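Local structure of beta-agarase D (Zobellia galactanivorans, 4ASM) at residues N58-N70 and S148-E160. The protein hydrolyses the beta-1,4 linkages of agarose in a random, endo-acting manner with retention of anomeric configuration, through its family GH16 catalytic domain. Residues are numbered along the deposited sequence; the frame is centred on the assembly and turned at random.
Sequences NKYHNRPNGQPNN and SDIWLLSPDDTQE. With IMD (imidazole), chain C.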
loop_
_atom_site.group_PDB
_atom_site.type_symbol
_atom_site.label_atom_id
_atom_site.label_comp_id
_atom_site.label_asym_id
_atom_site.label_seq_id
_atom_site.Cartn_x
_atom_site.Cartn_y
_atom_site.Cartn_z
ATOM N N ASN A 58 -4.366 9.622 14.665
ATOM C CA ASN A 58 -5.002 8.306 14.651
ATOM C C ASN A 58 -6.274 8.249 13.816
ATOM O O ASN A 58 -7.266 7.598 14.203
ATOM C CB ASN A 58 -5.229 7.782 16.087
ATOM C CG ASN A 58 -6.134 8.695 16.923
ATOM O OD1 ASN A 58 -6.438 9.832 16.532
ATOM N ND2 ASN A 58 -6.571 8.190 18.083
ATOM N N LYS A 59 -6.227 8.882 12.641
ATOM C CA LYS A 59 -7.372 8.903 11.754
ATOM C C LYS A 59 -6.908 8.913 10.300
ATOM O O LYS A 59 -5.788 9.302 10.013
ATOM C CB LYS A 59 -8.249 10.140 12.075
ATOM C CG LYS A 59 -9.565 10.226 11.325
ATOM C CD LYS A 59 -10.380 11.391 11.904
ATOM C CE LYS A 59 -11.676 11.581 11.138
ATOM N NZ LYS A 59 -12.610 12.482 11.896
ATOM N N TYR A 60 -7.796 8.474 9.413
ATOM C CA TYR A 60 -7.608 8.654 7.981
ATOM C C TYR A 60 -7.399 10.136 7.662
ATOM O O TYR A 60 -7.850 11.011 8.392
ATOM C CB TYR A 60 -8.870 8.146 7.309
ATOM C CG TYR A 60 -8.911 8.154 5.816
ATOM C CD1 TYR A 60 -7.990 7.408 5.060
ATOM C CD2 TYR A 60 -9.910 8.841 5.142
ATOM C CE1 TYR A 60 -8.072 7.362 3.652
ATOM C CE2 TYR A 60 -9.981 8.817 3.752
ATOM C CZ TYR A 60 -9.067 8.075 3.011
ATOM O OH TYR A 60 -9.147 8.042 1.623
ATOM N N HIS A 61 -6.731 10.405 6.547
ATOM C CA HIS A 61 -6.141 11.726 6.292
ATOM C C HIS A 61 -7.139 12.863 6.096
ATOM O O HIS A 61 -8.212 12.683 5.508
ATOM C CB HIS A 61 -5.153 11.635 5.102
ATOM C CG HIS A 61 -5.799 11.478 3.753
ATOM N ND1 HIS A 61 -5.165 11.889 2.601
ATOM C CD2 HIS A 61 -7.006 10.993 3.371
ATOM C CE1 HIS A 61 -5.946 11.641 1.565
ATOM N NE2 HIS A 61 -7.068 11.098 2.001
ATOM N N ASN A 62 -6.762 14.036 6.600
ATOM C CA ASN A 62 -7.601 15.231 6.419
ATOM C C ASN A 62 -7.754 15.627 4.959
ATOM O O ASN A 62 -6.930 15.296 4.099
ATOM C CB ASN A 62 -7.028 16.428 7.190
ATOM C CG ASN A 62 -7.099 16.265 8.695
ATOM O OD1 ASN A 62 -7.966 15.586 9.233
ATOM N ND2 ASN A 62 -6.166 16.915 9.387
ATOM N N ARG A 63 -8.818 16.381 4.699
ATOM C CA ARG A 63 -9.018 17.039 3.415
ATOM C C ARG A 63 -7.958 18.111 3.145
ATOM O O ARG A 63 -7.306 18.572 4.073
ATOM C CB ARG A 63 -10.403 17.671 3.418
ATOM C CG ARG A 63 -11.490 16.648 3.390
ATOM C CD ARG A 63 -12.828 17.251 3.724
ATOM N NE ARG A 63 -13.858 16.220 3.715
ATOM C CZ ARG A 63 -14.439 15.752 2.613
ATOM N NH1 ARG A 63 -14.103 16.240 1.420
ATOM N NH2 ARG A 63 -15.363 14.804 2.699
ATOM N N PRO A 64 -7.774 18.515 1.872
ATOM C CA PRO A 64 -6.818 19.593 1.552
ATOM C C PRO A 64 -6.989 20.863 2.418
ATOM O O PRO A 64 -5.985 21.476 2.791
ATOM C CB PRO A 64 -7.098 19.883 0.074
ATOM C CG PRO A 64 -7.578 18.530 -0.473
ATOM C CD PRO A 64 -8.404 17.943 0.661
ATOM N N ASN A 65 -8.238 21.217 2.744
ATOM C CA ASN A 65 -8.524 22.412 3.572
ATOM C C ASN A 65 -8.316 22.231 5.080
ATOM O O ASN A 65 -8.523 23.166 5.867
ATOM C CB ASN A 65 -9.931 22.983 3.282
ATOM C CG ASN A 65 -11.076 22.040 3.667
ATOM O OD1 ASN A 65 -12.238 22.296 3.323
ATOM N ND2 ASN A 65 -10.775 20.971 4.387
ATOM N N GLY A 66 -7.932 21.023 5.483
ATOM C CA GLY A 66 -7.631 20.740 6.881
ATOM C C GLY A 66 -8.778 20.117 7.650
ATOM O O GLY A 66 -8.587 19.648 8.786
ATOM N N GLN A 67 -9.970 20.126 7.047
ATOM C CA GLN A 67 -11.166 19.545 7.655
ATOM C C GLN A 67 -11.059 18.023 7.638
ATOM O O GLN A 67 -10.371 17.473 6.774
ATOM C CB GLN A 67 -12.438 20.021 6.930
ATOM C CG GLN A 67 -12.805 21.487 7.208
ATOM C CD GLN A 67 -13.008 21.761 8.698
ATOM O OE1 GLN A 67 -13.989 21.314 9.296
ATOM N NE2 GLN A 67 -12.073 22.489 9.302
ATOM N N PRO A 68 -11.712 17.342 8.598
ATOM C CA PRO A 68 -11.618 15.882 8.620
ATOM C C PRO A 68 -12.201 15.236 7.361
ATOM O O PRO A 68 -13.156 15.749 6.748
ATOM C CB PRO A 68 -12.424 15.488 9.863
ATOM C CG PRO A 68 -12.512 16.759 10.707
ATOM C CD PRO A 68 -12.547 17.864 9.704
ATOM N N ASN A 69 -11.599 14.115 6.962
ATOM C CA ASN A 69 -12.194 13.253 5.970
ATOM C C ASN A 69 -12.783 12.093 6.758
ATOM O O ASN A 69 -12.044 11.288 7.338
ATOM C CB ASN A 69 -11.134 12.779 4.971
ATOM C CG ASN A 69 -11.727 11.965 3.837
ATOM O OD1 ASN A 69 -12.728 11.264 4.016
ATOM N ND2 ASN A 69 -11.112 12.046 2.663
ATOM N N ASN A 70 -14.116 12.010 6.787
ATOM C CA ASN A 70 -14.793 11.063 7.664
ATOM C C ASN A 70 -15.132 9.717 7.007
ATOM O O ASN A 70 -15.922 8.938 7.550
ATOM C CB ASN A 70 -16.018 11.716 8.319
ATOM C CG ASN A 70 -15.634 12.835 9.295
ATOM O OD1 ASN A 70 -14.644 12.736 10.025
ATOM N ND2 ASN A 70 -16.424 13.898 9.311
ATOM N N SER A 148 -2.839 -5.735 5.164
ATOM C CA SER A 148 -1.798 -4.967 5.858
ATOM C C SER A 148 -1.317 -3.916 4.873
ATOM O O SER A 148 -0.767 -4.270 3.810
ATOM C CB SER A 148 -0.645 -5.893 6.245
ATOM O OG SER A 148 -1.069 -6.872 7.188
ATOM N N ASP A 149 -1.551 -2.637 5.197
ATOM C CA ASP A 149 -1.356 -1.536 4.235
ATOM C C ASP A 149 -0.407 -0.464 4.728
ATOM O O ASP A 149 -0.568 0.061 5.850
ATOM C CB ASP A 149 -2.685 -0.818 3.920
ATOM C CG ASP A 149 -3.733 -1.716 3.291
ATOM O OD1 ASP A 149 -3.391 -2.608 2.489
ATOM O OD2 ASP A 149 -4.945 -1.466 3.588
ATOM N N ILE A 150 0.571 -0.118 3.886
ATOM C CA ILE A 150 1.405 1.071 4.095
ATOM C C ILE A 150 1.407 1.780 2.764
ATOM O O ILE A 150 1.764 1.188 1.741
ATOM C CB ILE A 150 2.847 0.711 4.495
ATOM C CG1 ILE A 150 2.836 -0.113 5.788
ATOM C CG2 ILE A 150 3.675 1.982 4.615
ATOM C CD1 ILE A 150 4.206 -0.619 6.236
ATOM N N TRP A 151 0.952 3.027 2.745
ATOM C CA TRP A 151 0.717 3.651 1.451
ATOM C C TRP A 151 0.765 5.173 1.501
ATOM O O TRP A 151 0.872 5.759 2.588
ATOM C CB TRP A 151 -0.604 3.129 0.852
ATOM C CG TRP A 151 -1.836 3.229 1.724
ATOM C CD1 TRP A 151 -2.039 2.661 2.963
ATOM C CD2 TRP A 151 -3.053 3.902 1.388
ATOM N NE1 TRP A 151 -3.308 2.954 3.407
ATOM C CE2 TRP A 151 -3.948 3.716 2.461
ATOM C CE3 TRP A 151 -3.469 4.650 0.278
ATOM C CZ2 TRP A 151 -5.239 4.261 2.463
ATOM C CZ3 TRP A 151 -4.748 5.179 0.258
ATOM C CH2 TRP A 151 -5.633 4.973 1.346
ATOM N N LEU A 152 0.720 5.781 0.317
ATOM C CA LEU A 152 0.779 7.239 0.153
ATOM C C LEU A 152 -0.448 7.698 -0.634
ATOM O O LEU A 152 -0.807 7.071 -1.654
ATOM C CB LEU A 152 2.056 7.627 -0.609
ATOM C CG LEU A 152 3.384 7.021 -0.169
ATOM C CD1 LEU A 152 4.507 7.438 -1.115
ATOM C CD2 LEU A 152 3.723 7.367 1.287
ATOM N N LEU A 153 -1.093 8.780 -0.193
ATOM C CA LEU A 153 -2.319 9.241 -0.866
ATOM C C LEU A 153 -2.363 10.758 -0.862
ATOM O O LEU A 153 -2.194 11.371 0.201
ATOM C CB LEU A 153 -3.560 8.676 -0.174
ATOM C CG LEU A 153 -4.944 9.023 -0.738
ATOM C CD1 LEU A 153 -5.131 8.508 -2.173
ATOM C CD2 LEU A 153 -6.060 8.491 0.178
ATOM N N SER A 154 -2.575 11.363 -2.030
ATOM C CA SER A 154 -2.665 12.828 -2.075
ATOM C C SER A 154 -3.899 13.274 -1.279
ATOM O O SER A 154 -4.900 12.557 -1.247
ATOM C CB SER A 154 -2.686 13.343 -3.525
ATOM O OG SER A 154 -3.875 12.979 -4.187
ATOM N N PRO A 155 -3.807 14.421 -0.588
ATOM C CA PRO A 155 -4.975 14.935 0.158
ATOM C C PRO A 155 -6.281 14.974 -0.650
ATOM O O PRO A 155 -7.355 14.776 -0.089
ATOM C CB PRO A 155 -4.525 16.348 0.553
ATOM C CG PRO A 155 -3.062 16.211 0.733
ATOM C CD PRO A 155 -2.597 15.219 -0.330
ATOM N N ASP A 156 -6.192 15.237 -1.959
ATOM C CA ASP A 156 -7.415 15.314 -2.771
ATOM C C ASP A 156 -7.889 13.970 -3.318
ATOM O O ASP A 156 -8.851 13.898 -4.085
ATOM C CB ASP A 156 -7.267 16.356 -3.891
ATOM C CG ASP A 156 -6.441 15.865 -5.079
ATOM O OD1 ASP A 156 -5.913 14.722 -5.081
ATOM O OD2 ASP A 156 -6.316 16.661 -6.033
ATOM N N ASP A 157 -7.209 12.892 -2.905
ATOM C CA ASP A 157 -7.641 11.510 -3.183
ATOM C C ASP A 157 -7.519 11.105 -4.676
ATOM O O ASP A 157 -8.102 10.101 -5.080
ATOM C CB ASP A 157 -9.071 11.222 -2.670
ATOM C CG ASP A 157 -9.179 11.267 -1.159
ATOM O OD1 ASP A 157 -8.158 11.040 -0.476
ATOM O OD2 ASP A 157 -10.312 11.513 -0.669
ATOM N N THR A 158 -6.749 11.855 -5.467
ATOM C CA THR A 158 -6.599 11.505 -6.902
ATOM C C THR A 158 -5.363 10.651 -7.224
ATOM O O THR A 158 -5.334 9.961 -8.229
ATOM C CB THR A 158 -6.568 12.753 -7.817
ATOM O OG1 THR A 158 -5.459 13.590 -7.492
ATOM C CG2 THR A 158 -7.873 13.557 -7.691
ATOM N N GLN A 159 -4.321 10.749 -6.400
ATOM C CA GLN A 159 -3.052 10.105 -6.723
ATOM C C GLN A 159 -2.562 9.334 -5.524
ATOM O O GLN A 159 -2.549 9.860 -4.411
ATOM C CB GLN A 159 -2.008 11.134 -7.149
ATOM C CG GLN A 159 -2.412 11.972 -8.387
ATOM C CD GLN A 159 -1.354 12.972 -8.853
ATOM O OE1 GLN A 159 -1.660 13.902 -9.637
ATOM N NE2 GLN A 159 -0.139 12.811 -8.405
ATOM N N GLU A 160 -2.120 8.094 -5.761
ATOM C CA GLU A 160 -1.738 7.178 -4.674
ATOM C C GLU A 160 -0.568 6.314 -5.095
ATOM O O GLU A 160 -0.510 5.867 -6.233
ATOM C CB GLU A 160 -2.934 6.298 -4.308
ATOM C CG GLU A 160 -2.618 5.107 -3.420
ATOM C CD GLU A 160 -3.847 4.285 -3.109
ATOM O OE1 GLU A 160 -4.987 4.781 -3.272
ATOM O OE2 GLU A 160 -3.651 3.122 -2.662
HETATM N N1 IMD C . -4.674 1.502 -0.895
HETATM C C2 IMD C . -5.528 1.824 0.091
HETATM N N3 IMD C . -5.700 0.741 0.876
HETATM C C4 IMD C . -4.946 -0.275 0.395
HETATM C C5 IMD C . -4.295 0.216 -0.728
HETATM O O HOH W 1 -8.602 13.769 2.295
#
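D156 OD1 is gripped by three donors, S154 OG, T158 OG1 and T158 N, the last closing an Asx turn; the turn so fixed sets D156 CB 4.1 Å from P64 CG. Beside it, D157 OD1 takes the hydrogen of H61 NE2 at 2.7 Å, a direct hydrogen bond between loop 58-70 and the hairpin 148-160. The N-H...O angle is bent to 131°, yet OD1 lies in the imidazole plane and accepts through its syn lone pair. H61 CG sits between the backbone N and the carbonyl carbon (chi1 73°), bringing the ring to the turn, with S154 O at its edge; ND1 bonds D320, so both ring nitrogens are held. L153 CD2 fills in beside this bond, 3.3 Å from H61 NE2 and 3.4 Å from Y60 OH. The Y60 ring is roofed on one face by H61 CD2, and W151 CH2 comes to its edge, near its plane, 4.1 Å from CE1. A water joins N62 O, N69 ND2 and P155 O, while N69 OD1 bonds F71 N; P64 CG rests 3.9 Å from P155 CB where the two type I turns meet. Toward the cleft, one face of W151 carries an imidazole, probably from the crystallisation liquor, whose N1 donates to E160 OE2 at 2.6 Å and nearly straight (170°); it also bonds E326 OE2. An alanine in place of W151 would probably leave one imidazole face without its indole and Y60 CE1 without that neighbour. The His-carboxylate bond ties loop 58-70 to the hairpin whose returning strand carries E160, probably the nucleophile; D157 also lies near R192, which probably binds substrate.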